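Local coordinates for V-type ATP synthase alpha chain (Nanoarchaeum equitans Kin4-M, PDB 5BN4), which is the A subunit of a V-type ATP synthase, a member of the ATP synthase alpha/beta family with a nucleotide-binding domain of the P-loop class, at residues T68-P73 against L105-R110; I248-R253 against E295-L300; K535-K540 against E560-S565. One frame throughout, in Å; residues are numbered along the deposited sequence.

Interaction 1 of 3, residues T68-P73 against L105-R110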
loop_
_atom_site.group_PDB
_atom_site.type_symbol
_atom_site.label_atom_id
_atom_site.label_comp_id
_atom_site.label_asym_id
_atom_site.label_seq_id
_atom_site.Cartn_x
_atom_site.Cartn_y
_atom_site.Cartn_z
ATOM N N THR A 68 -28.600 5.175 -31.399
ATOM C CA THR A 68 -28.568 6.467 -32.079
ATOM C C THR A 68 -29.245 7.578 -31.277
ATOM O O THR A 68 -29.744 7.353 -30.176
ATOM C CB THR A 68 -29.235 6.392 -33.468
ATOM O OG1 THR A 68 -30.630 6.100 -33.318
ATOM C CG2 THR A 68 -28.582 5.315 -34.321
ATOM N N ILE A 69 -29.255 8.779 -31.850
ATOM C CA ILE A 69 -29.915 9.928 -31.241
ATOM C C ILE A 69 -30.580 10.775 -32.327
ATOM O O ILE A 69 -30.022 10.959 -33.409
ATOM C CB ILE A 69 -28.921 10.787 -30.414
ATOM C CG1 ILE A 69 -29.619 12.005 -29.800
ATOM C CG2 ILE A 69 -27.747 11.234 -31.273
ATOM C CD1 ILE A 69 -30.751 11.663 -28.856
ATOM N N GLU A 70 -31.785 11.266 -32.048
ATOM C CA GLU A 70 -32.491 12.133 -32.986
ATOM C C GLU A 70 -31.916 13.542 -32.939
ATOM O O GLU A 70 -31.937 14.196 -31.895
ATOM C CB GLU A 70 -33.988 12.165 -32.678
ATOM C CG GLU A 70 -34.705 10.845 -32.921
ATOM C CD GLU A 70 -36.184 10.915 -32.589
ATOM O OE1 GLU A 70 -36.656 12.003 -32.196
ATOM O OE2 GLU A 70 -36.873 9.882 -32.717
ATOM N N LEU A 71 -31.409 14.004 -34.077
ATOM C CA LEU A 71 -30.745 15.301 -34.153
ATOM C C LEU A 71 -31.571 16.328 -34.920
ATOM O O LEU A 71 -31.513 16.395 -36.147
ATOM C CB LEU A 71 -29.366 15.147 -34.793
ATOM C CG LEU A 71 -28.398 14.234 -34.040
ATOM C CD1 LEU A 71 -27.079 14.119 -34.780
ATOM C CD2 LEU A 71 -28.182 14.748 -32.626
ATOM N N GLY A 72 -32.332 17.132 -34.185
ATOM C CA GLY A 72 -33.169 18.153 -34.787
ATOM C C GLY A 72 -33.865 19.002 -33.740
ATOM O O GLY A 72 -33.549 18.906 -32.552
ATOM N N PRO A 73 -34.816 19.842 -34.176
ATOM C CA PRO A 73 -35.551 20.746 -33.285
ATOM C C PRO A 73 -36.330 19.992 -32.212
ATOM O O PRO A 73 -36.971 18.983 -32.508
ATOM C CB PRO A 73 -36.515 21.462 -34.235
ATOM C CG PRO A 73 -35.863 21.372 -35.570
ATOM C CD PRO A 73 -35.197 20.031 -35.585
ATOM N N LEU A 105 -40.494 6.223 -25.437
ATOM C CA LEU A 105 -40.975 7.498 -25.956
ATOM C C LEU A 105 -40.013 8.061 -26.997
ATOM O O LEU A 105 -38.800 7.898 -26.873
ATOM C CB LEU A 105 -41.156 8.507 -24.819
ATOM C CG LEU A 105 -42.189 8.167 -23.744
ATOM C CD1 LEU A 105 -42.348 9.326 -22.769
ATOM C CD2 LEU A 105 -43.526 7.801 -24.372
ATOM N N PRO A 106 -40.556 8.726 -28.029
ATOM C CA PRO A 106 -39.720 9.387 -29.035
ATOM C C PRO A 106 -38.978 10.575 -28.433
ATOM O O PRO A 106 -39.526 11.274 -27.579
ATOM C CB PRO A 106 -40.737 9.865 -30.074
ATOM C CG PRO A 106 -42.015 9.996 -29.318
ATOM C CD PRO A 106 -41.992 8.886 -28.312
ATOM N N THR A 107 -37.743 10.793 -28.878
ATOM C CA THR A 107 -36.899 11.855 -28.339
ATOM C C THR A 107 -37.448 13.242 -28.658
ATOM O O THR A 107 -37.808 13.997 -27.756
ATOM C CB THR A 107 -35.458 11.744 -28.873
ATOM O OG1 THR A 107 -34.865 10.528 -28.401
ATOM C CG2 THR A 107 -34.623 12.926 -28.407
ATOM N N LEU A 108 -37.509 13.571 -29.944
ATOM C CA LEU A 108 -38.026 14.864 -30.374
ATOM C C LEU A 108 -39.548 14.865 -30.361
ATOM O O LEU A 108 -40.180 13.846 -30.642
ATOM C CB LEU A 108 -37.519 15.205 -31.776
ATOM C CG LEU A 108 -36.007 15.354 -31.951
ATOM C CD1 LEU A 108 -35.678 15.664 -33.397
ATOM C CD2 LEU A 108 -35.468 16.437 -31.031
ATOM N N ASP A 109 -40.129 16.016 -30.037
ATOM C CA ASP A 109 -41.578 16.155 -29.980
ATOM C C ASP A 109 -42.200 15.896 -31.348
ATOM O O ASP A 109 -41.824 16.518 -32.344
ATOM C CB ASP A 109 -41.966 17.544 -29.470
ATOM C CG ASP A 109 -43.385 17.594 -28.931
ATOM O OD1 ASP A 109 -44.260 16.888 -29.476
ATOM O OD2 ASP A 109 -43.621 18.340 -27.958
ATOM N N ARG A 110 -43.155 14.974 -31.388
ATOM C CA ARG A 110 -43.776 14.561 -32.641
ATOM C C ARG A 110 -44.956 15.446 -33.044
ATOM O O ARG A 110 -45.415 15.392 -34.184
ATOM C CB ARG A 110 -44.229 13.102 -32.546
ATOM C CG ARG A 110 -43.093 12.095 -32.441
ATOM C CD ARG A 110 -42.323 12.012 -33.746
ATOM N NE ARG A 110 -41.401 10.881 -33.786
ATOM C CZ ARG A 110 -40.098 10.966 -33.536
ATOM N NH1 ARG A 110 -39.556 12.135 -33.223
ATOM N NH2 ARG A 110 -39.338 9.882 -33.600
HETATM O O HOH W 1 -36.739 8.713 -30.267
HETATM O O HOH W 2 -40.000 18.632 -32.288
#
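The carboxylate of Glu70 lies at the edge of the Arg110 guanidinium, near its plane, the two planes 22° apart. One face of the guanidinium carries Pro106 CB over its centre, while Glu70 CD and Leu108 CB border it within its plane. The grip is end-on and bidentate: Arg110 NH2 reaches Glu70 OE2 at 2.6 Å, completing a salt bridge, while Arg110 NH1 donates to Glu70 OE1 at 3.1 Å, and both N-H...O angles are 164°. Both nitrogens meet their oxygens on the syn side, tilted about 31° out of the carboxylate plane. A bend at chi2 folds the arginine back toward the strand, and the glutamate, extended beyond CG, comes to meet it from the opposite direction.

Glu70 OE1 accepts a second, nearly straight hydrogen bond from Leu108 N at 2.9 Å. The two donors reach this oxygen from opposite faces of the carboxylate plane, which probably limits rotation of the group. Water 1 accepts from Thr107 N and donates a weak bond to Glu70 OE2. Beyond the charges, Leu108 CG lies 3.8 Å from Glu70 CB, and Ile69 CD1 touches Thr107 CG2 at 4.1 Å. The CD2 methyl of Leu108 is near the carbonyl oxygens of Gly72 and Pro73.

Thr107 OG1 bonds Gly84 O. Strand 68-71 pairs antiparallel with strand 180-183, and Ile69 and Leu71 rest on helix 292-309; Glu70 thus ties this strand to the loop between helix 87-94 and strand 114-118.

Interaction 2 of 3, residues I248-R253 against E295-L300. With ANP (phosphoaminophosphonic acid-adenylate ester), chain C.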
loop_
_atom_site.group_PDB
_atom_site.type_symbol
_atom_site.label_atom_id
_atom_site.label_comp_id
_atom_site.label_asym_id
_atom_site.label_seq_id
_atom_site.Cartn_x
_atom_site.Cartn_y
_atom_site.Cartn_z
ATOM N N ILE A 248 -24.344 17.399 -18.910
ATOM C CA ILE A 248 -24.567 15.973 -18.722
ATOM C C ILE A 248 -24.462 15.600 -17.249
ATOM O O ILE A 248 -23.401 15.739 -16.636
ATOM C CB ILE A 248 -23.546 15.137 -19.520
ATOM C CG1 ILE A 248 -23.544 15.555 -20.992
ATOM C CG2 ILE A 248 -23.837 13.647 -19.378
ATOM C CD1 ILE A 248 -22.511 14.832 -21.832
ATOM N N GLY A 249 -25.570 15.132 -16.685
ATOM C CA GLY A 249 -25.585 14.643 -15.320
ATOM C C GLY A 249 -25.240 13.168 -15.295
ATOM O O GLY A 249 -26.123 12.311 -15.361
ATOM N N CYS A 250 -23.948 12.874 -15.204
ATOM C CA CYS A 250 -23.463 11.503 -15.296
ATOM C C CYS A 250 -23.278 10.872 -13.918
ATOM O O CYS A 250 -22.266 11.097 -13.253
ATOM C CB CYS A 250 -22.147 11.458 -16.078
ATOM S SG CYS A 250 -21.609 9.801 -16.560
ATOM N N GLY A 251 -24.264 10.087 -13.497
ATOM C CA GLY A 251 -24.179 9.331 -12.261
ATOM C C GLY A 251 -24.058 10.172 -11.006
ATOM O O GLY A 251 -23.347 9.799 -10.074
ATOM N N GLU A 252 -24.752 11.305 -10.972
ATOM C CA GLU A 252 -24.726 12.164 -9.792
ATOM C C GLU A 252 -26.117 12.380 -9.202
ATOM O O GLU A 252 -27.042 11.619 -9.482
ATOM C CB GLU A 252 -24.060 13.506 -10.104
ATOM C CG GLU A 252 -22.600 13.399 -10.540
ATOM C CD GLU A 252 -21.696 12.809 -9.467
ATOM O OE1 GLU A 252 -22.066 12.863 -8.278
ATOM O OE2 GLU A 252 -20.613 12.288 -9.813
ATOM N N ARG A 253 -26.255 13.416 -8.381
ATOM C CA ARG A 253 -27.500 13.671 -7.657
ATOM C C ARG A 253 -28.628 14.167 -8.559
ATOM O O ARG A 253 -28.402 14.947 -9.486
ATOM C CB ARG A 253 -27.266 14.674 -6.524
ATOM C CG ARG A 253 -26.268 14.206 -5.475
ATOM C CD ARG A 253 -26.040 15.274 -4.414
ATOM N NE ARG A 253 -25.020 14.872 -3.449
ATOM C CZ ARG A 253 -23.719 15.101 -3.598
ATOM N NH1 ARG A 253 -23.273 15.734 -4.673
ATOM N NH2 ARG A 253 -22.862 14.697 -2.669
ATOM N N GLU A 295 -22.640 5.607 -19.442
ATOM C CA GLU A 295 -21.777 5.615 -20.614
ATOM C C GLU A 295 -22.512 6.211 -21.808
ATOM O O GLU A 295 -21.969 7.047 -22.529
ATOM C CB GLU A 295 -21.300 4.199 -20.947
ATOM C CG GLU A 295 -20.469 4.124 -22.217
ATOM C CD GLU A 295 -20.059 2.711 -22.573
ATOM O OE1 GLU A 295 -20.905 1.800 -22.455
ATOM O OE2 GLU A 295 -18.892 2.511 -22.968
ATOM N N ALA A 296 -23.754 5.778 -22.000
ATOM C CA ALA A 296 -24.581 6.259 -23.101
ATOM C C ALA A 296 -24.756 7.775 -23.066
ATOM O O ALA A 296 -24.710 8.429 -24.105
ATOM C CB ALA A 296 -25.938 5.565 -23.094
ATOM N N SER A 297 -24.945 8.328 -21.870
ATOM C CA SER A 297 -25.154 9.765 -21.710
ATOM C C SER A 297 -23.934 10.554 -22.169
ATOM O O SER A 297 -24.057 11.650 -22.722
ATOM C CB SER A 297 -25.463 10.106 -20.252
ATOM O OG SER A 297 -24.296 10.009 -19.454
ATOM N N ILE A 298 -22.758 9.988 -21.927
ATOM C CA ILE A 298 -21.506 10.597 -22.346
ATOM C C ILE A 298 -21.431 10.690 -23.870
ATOM O O ILE A 298 -21.206 11.765 -24.426
ATOM C CB ILE A 298 -20.303 9.801 -21.808
ATOM C CG1 ILE A 298 -20.271 9.861 -20.278
ATOM C CG2 ILE A 298 -19.006 10.339 -22.377
ATOM C CD1 ILE A 298 -20.106 11.263 -19.725
ATOM N N TYR A 299 -21.635 9.559 -24.538
ATOM C CA TYR A 299 -21.614 9.511 -25.996
ATOM C C TYR A 299 -22.769 10.304 -26.607
ATOM O O TYR A 299 -22.609 10.940 -27.651
ATOM C CB TYR A 299 -21.648 8.060 -26.485
ATOM C CG TYR A 299 -20.376 7.285 -26.207
ATOM C CD1 TYR A 299 -20.093 6.805 -24.936
ATOM C CD2 TYR A 299 -19.460 7.030 -27.220
ATOM C CE1 TYR A 299 -18.934 6.099 -24.678
ATOM C CE2 TYR A 299 -18.296 6.321 -26.972
ATOM C CZ TYR A 299 -18.040 5.858 -25.698
ATOM O OH TYR A 299 -16.887 5.153 -25.438
ATOM N N LEU A 300 -23.924 10.266 -25.949
ATOM C CA LEU A 300 -25.111 10.977 -26.418
ATOM C C LEU A 300 -24.890 12.487 -26.453
ATOM O O LEU A 300 -25.147 13.139 -27.465
ATOM C CB LEU A 300 -26.307 10.659 -25.521
ATOM C CG LEU A 300 -27.674 11.166 -25.976
ATOM C CD1 LEU A 300 -28.486 10.019 -26.557
ATOM C CD2 LEU A 300 -28.415 11.832 -24.827
HETATM P PG ANP C . -20.409 17.419 -6.754
HETATM O O1G ANP C . -21.764 18.014 -6.254
HETATM O O2G ANP C . -20.545 17.008 -8.286
HETATM O O3G ANP C . -20.039 16.159 -5.960
HETATM P PB ANP C . -18.431 18.758 -5.264
HETATM O O1B ANP C . -16.919 18.937 -5.583
HETATM O O2B ANP C . -18.577 17.519 -4.343
HETATM N N3B ANP C . -19.257 18.589 -6.716
HETATM P PA ANP C . -20.141 20.937 -4.962
HETATM O O1A ANP C . -19.890 21.333 -6.433
HETATM O O2A ANP C . -21.499 20.154 -4.883
HETATM O O3A ANP C . -18.892 20.021 -4.518
HETATM O "O5'" ANP C . -20.141 22.187 -4.025
HETATM C "C5'" ANP C . -19.840 22.005 -2.637
HETATM C "C4'" ANP C . -20.038 23.311 -1.902
HETATM O "O4'" ANP C . -19.174 24.281 -2.373
HETATM C "C3'" ANP C . -21.471 23.800 -2.067
HETATM O "O3'" ANP C . -22.182 23.681 -0.929
HETATM C "C2'" ANP C . -21.358 25.226 -2.448
HETATM O "O2'" ANP C . -22.052 26.093 -1.612
HETATM C "C1'" ANP C . -19.875 25.504 -2.403
HETATM N N9 ANP C . -19.396 26.323 -3.518
HETATM C C8 ANP C . -18.746 25.880 -4.607
HETATM N N7 ANP C . -18.468 26.894 -5.400
HETATM C C5 ANP C . -18.926 28.020 -4.859
HETATM C C6 ANP C . -18.914 29.357 -5.239
HETATM N N6 ANP C . -18.302 29.737 -6.478
HETATM N N1 ANP C . -19.472 30.286 -4.446
HETATM C C2 ANP C . -20.056 29.952 -3.270
HETATM N N3 ANP C . -20.085 28.658 -2.867
HETATM C C4 ANP C . -19.530 27.679 -3.637
#
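In the nucleotide-binding domain, strand 244-250 of the mostly parallel central sheet is covered on one side by helix 292-309, and this contact is the layer between them. The axes of strand 248-250 and helix 295-300 approach to 8.4 Å and run nearly antiparallel, at 160°.

Ile248 and Cys250, two residues apart on the strand, both direct their side chains at the helix; Gly249 between them has none. Ile248 reaches Ser297 with both branches: CD1 of Ile248 ends 3.6 Å from Ser297 O, and CG2 of Ile248 lies 3.7 Å from Ser297 OG. That hydroxyl is turned back along its own helix to bond Arg294 O, with OG between the backbone N and the carbonyl carbon (chi1 74°). Cys250 SG, anti to its N, is carried toward Ile298, whose CD1 sits 3.8 Å from that sulfur. Ile298 CD1 also comes within 4.4 Å of Ile248 CG2, so one methyl lies against both strand side chains. Trp325 of helix 322-335 touches Cys250 and Ile298, while Ile283 of the adjacent strand touches Ile248 and Ser297.

Past the strand end, Arg253 presents its guanidinium edge to ANP (phosphoaminophosphonic acid-adenylate ester), PG lying near its plane and Arg253 NH1 3.2 Å from ANP O1G. Arg253 NH1 also forms a salt bridge with Glu256, and Arg253 NH2 bonds Thr299 O of the neighbouring NEQ263 chain. A helix packed antiparallel on a strand of a largely parallel sheet, the strand's C-terminal end leading to ANP, is the layered alpha/beta arrangement typical of P-loop NTPase domains.

Interaction 3 of 3, residues K535-K540 against E560-S565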
loop_
_atom_site.group_PDB
_atom_site.type_symbol
_atom_site.label_atom_id
_atom_site.label_comp_id
_atom_site.label_asym_id
_atom_site.label_seq_id
_atom_site.Cartn_x
_atom_site.Cartn_y
_atom_site.Cartn_z
ATOM N N LYS A 535 -4.723 52.260 6.287
ATOM C CA LYS A 535 -5.487 53.177 5.445
ATOM C C LYS A 535 -6.477 52.466 4.527
ATOM O O LYS A 535 -6.810 52.973 3.455
ATOM C CB LYS A 535 -4.552 54.070 4.625
ATOM C CG LYS A 535 -4.113 55.331 5.351
ATOM C CD LYS A 535 -5.318 56.139 5.813
ATOM C CE LYS A 535 -4.903 57.466 6.428
ATOM N NZ LYS A 535 -4.283 58.380 5.426
ATOM N N GLY A 536 -6.948 51.298 4.954
ATOM C CA GLY A 536 -7.937 50.544 4.203
ATOM C C GLY A 536 -7.473 50.153 2.813
ATOM O O GLY A 536 -6.470 49.456 2.658
ATOM N N ILE A 537 -8.214 50.606 1.803
ATOM C CA ILE A 537 -7.911 50.328 0.398
ATOM C C ILE A 537 -7.857 48.836 0.065
ATOM O O ILE A 537 -8.634 48.352 -0.757
ATOM C CB ILE A 537 -6.600 50.999 -0.063
ATOM C CG1 ILE A 537 -6.640 52.503 0.208
ATOM C CG2 ILE A 537 -6.363 50.730 -1.540
ATOM C CD1 ILE A 537 -5.394 53.235 -0.246
ATOM N N HIS A 538 -6.936 48.117 0.702
ATOM C CA HIS A 538 -6.773 46.690 0.456
ATOM C C HIS A 538 -8.042 45.916 0.801
ATOM O O HIS A 538 -8.320 44.873 0.215
ATOM C CB HIS A 538 -5.573 46.132 1.228
ATOM C CG HIS A 538 -5.813 45.966 2.696
ATOM N ND1 HIS A 538 -5.645 46.993 3.601
ATOM C CD2 HIS A 538 -6.194 44.887 3.420
ATOM C CE1 HIS A 538 -5.921 46.555 4.816
ATOM N NE2 HIS A 538 -6.256 45.280 4.734
ATOM N N GLU A 539 -8.813 46.441 1.748
ATOM C CA GLU A 539 -10.088 45.838 2.114
ATOM C C GLU A 539 -11.181 46.264 1.139
ATOM O O GLU A 539 -12.143 45.533 0.909
ATOM C CB GLU A 539 -10.480 46.232 3.540
ATOM C CG GLU A 539 -9.579 45.659 4.624
ATOM C CD GLU A 539 -9.843 44.188 4.898
ATOM O OE1 GLU A 539 -10.790 43.626 4.308
ATOM O OE2 GLU A 539 -9.103 43.593 5.711
ATOM N N LYS A 540 -11.019 47.453 0.566
ATOM C CA LYS A 540 -12.015 48.013 -0.340
ATOM C C LYS A 540 -11.926 47.360 -1.713
ATOM O O LYS A 540 -12.931 47.213 -2.409
ATOM C CB LYS A 540 -11.832 49.527 -0.455
ATOM C CG LYS A 540 -11.633 50.220 0.886
ATOM C CD LYS A 540 -11.575 51.733 0.741
ATOM C CE LYS A 540 -12.929 52.303 0.348
ATOM N NZ LYS A 540 -12.917 53.793 0.320
ATOM N N GLU A 560 -8.788 54.685 -6.928
ATOM C CA GLU A 560 -7.741 55.341 -7.703
ATOM C C GLU A 560 -7.385 56.696 -7.105
ATOM O O GLU A 560 -6.212 57.066 -7.031
ATOM C CB GLU A 560 -8.176 55.512 -9.159
ATOM C CG GLU A 560 -8.232 54.218 -9.948
ATOM C CD GLU A 560 -8.673 54.435 -11.380
ATOM O OE1 GLU A 560 -9.077 55.569 -11.710
ATOM O OE2 GLU A 560 -8.616 53.473 -12.175
ATOM N N GLN A 561 -8.404 57.432 -6.672
ATOM C CA GLN A 561 -8.192 58.736 -6.063
ATOM C C GLN A 561 -7.620 58.571 -4.658
ATOM O O GLN A 561 -6.763 59.344 -4.233
ATOM C CB GLN A 561 -9.499 59.530 -6.017
ATOM C CG GLN A 561 -9.343 61.004 -6.365
ATOM C CD GLN A 561 -8.454 61.750 -5.388
ATOM O OE1 GLN A 561 -8.550 61.562 -4.176
ATOM N NE2 GLN A 561 -7.580 62.601 -5.914
ATOM N N GLU A 562 -8.092 57.551 -3.947
ATOM C CA GLU A 562 -7.623 57.281 -2.593
ATOM C C GLU A 562 -6.164 56.836 -2.603
ATOM O O GLU A 562 -5.479 56.890 -1.581
ATOM C CB GLU A 562 -8.507 56.234 -1.914
ATOM C CG GLU A 562 -8.387 56.208 -0.402
ATOM C CD GLU A 562 -9.540 55.477 0.254
ATOM O OE1 GLU A 562 -10.500 55.119 -0.461
ATOM O OE2 GLU A 562 -9.487 55.262 1.484
ATOM N N ILE A 563 -5.696 56.394 -3.766
ATOM C CA ILE A 563 -4.273 56.167 -3.977
ATOM C C ILE A 563 -3.632 57.486 -4.396
ATOM O O ILE A 563 -3.802 57.939 -5.528
ATOM C CB ILE A 563 -4.015 55.108 -5.063
ATOM C CG1 ILE A 563 -4.570 53.751 -4.631
ATOM C CG2 ILE A 563 -2.527 54.993 -5.352
ATOM C CD1 ILE A 563 -4.353 52.653 -5.652
ATOM N N LEU A 564 -2.908 58.106 -3.471
ATOM C CA LEU A 564 -2.299 59.406 -3.724
ATOM C C LEU A 564 -0.807 59.410 -3.404
ATOM O O LEU A 564 -0.120 60.409 -3.623
ATOM C CB LEU A 564 -3.028 60.502 -2.944
ATOM C CG LEU A 564 -3.739 60.082 -1.654
ATOM C CD1 LEU A 564 -2.747 59.670 -0.579
ATOM C CD2 LEU A 564 -4.645 61.197 -1.155
ATOM N N SER A 565 -0.322 58.287 -2.879
ATOM C CA SER A 565 1.103 58.081 -2.614
ATOM C C SER A 565 1.710 59.128 -1.680
ATOM O O SER A 565 1.966 58.852 -0.507
ATOM C CB SER A 565 1.894 58.032 -3.925
ATOM O OG SER A 565 1.365 57.058 -4.807
#
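Glu562 meets two side chains of segment 535-540, one with its carboxylate and one with its aliphatic stem. Lys540 NZ donates to Glu562 OE1 at 2.9 Å in a salt bridge, using the syn lone pair, on the side of the other oxygen. Glu562 OE2 stands 3.9 Å from the same Lys540 NZ, so the bridge is one-sided in the model. The two chains come from opposite directions, and a bend at chi3 (69°) turns CE and NZ of Lys540 to the carboxylate.

Ile537 runs past the glutamate stem in the opposite sense, with Ile537 CG1 4.1 Å from Glu562 CG. Its tip goes further, Ile537 CD1 lying 3.9 Å from Glu562 O and 4.5 Å from CG1 of Ile563. The apolar part of the contact is small: Ile537 against the Glu562 stem and Ile563.

Both segments belong to the helical C-terminal region of the subunit, where the contact joins the N-terminal side of the short helix 538-542 to the C-terminal end of helix 549-562. Ile563 is the first residue after that helix to leave helical backbone angles, so its side chain meets Ile537 just where the helix stops. With CG anti to its backbone N (chi1 -162°) and extended beyond, Glu562 reaches Lys540.

In the next shell, helix 503-521 lies against both partners: Tyr516 touches Ile537, and Thr519 touches Ile563. Ile559, on helix 549-562 itself, also packs on Ile537, and Glu555 of the same helix is touched by Lys540. Glu539 holds the short helix to helix 472-489 through a salt bridge with Arg482.

Overall arrangement
From the N terminus, interaction 1 comes first, closing a loop of 31 residues that includes helix 87-94 and joins strand 68-71 to the chain leading into strand 114-118. Interaction 2 follows, enclosing 41 residues between a strand and a helix of the nucleotide-binding domain. Interaction 3, the last, closes a loop of 19 residues that holds most of helix 549-562, near the C terminus. The three loops follow in series, neither nesting nor crossing. Interactions 1 and 2 nevertheless touch: although their centres are about 18 Å apart, Ile69 CD1 packs 3.6 Å from Leu300 CD1. Interaction 3 stands apart, its nearest atoms about 32 Å from interaction 2 and about 46 Å from interaction 1.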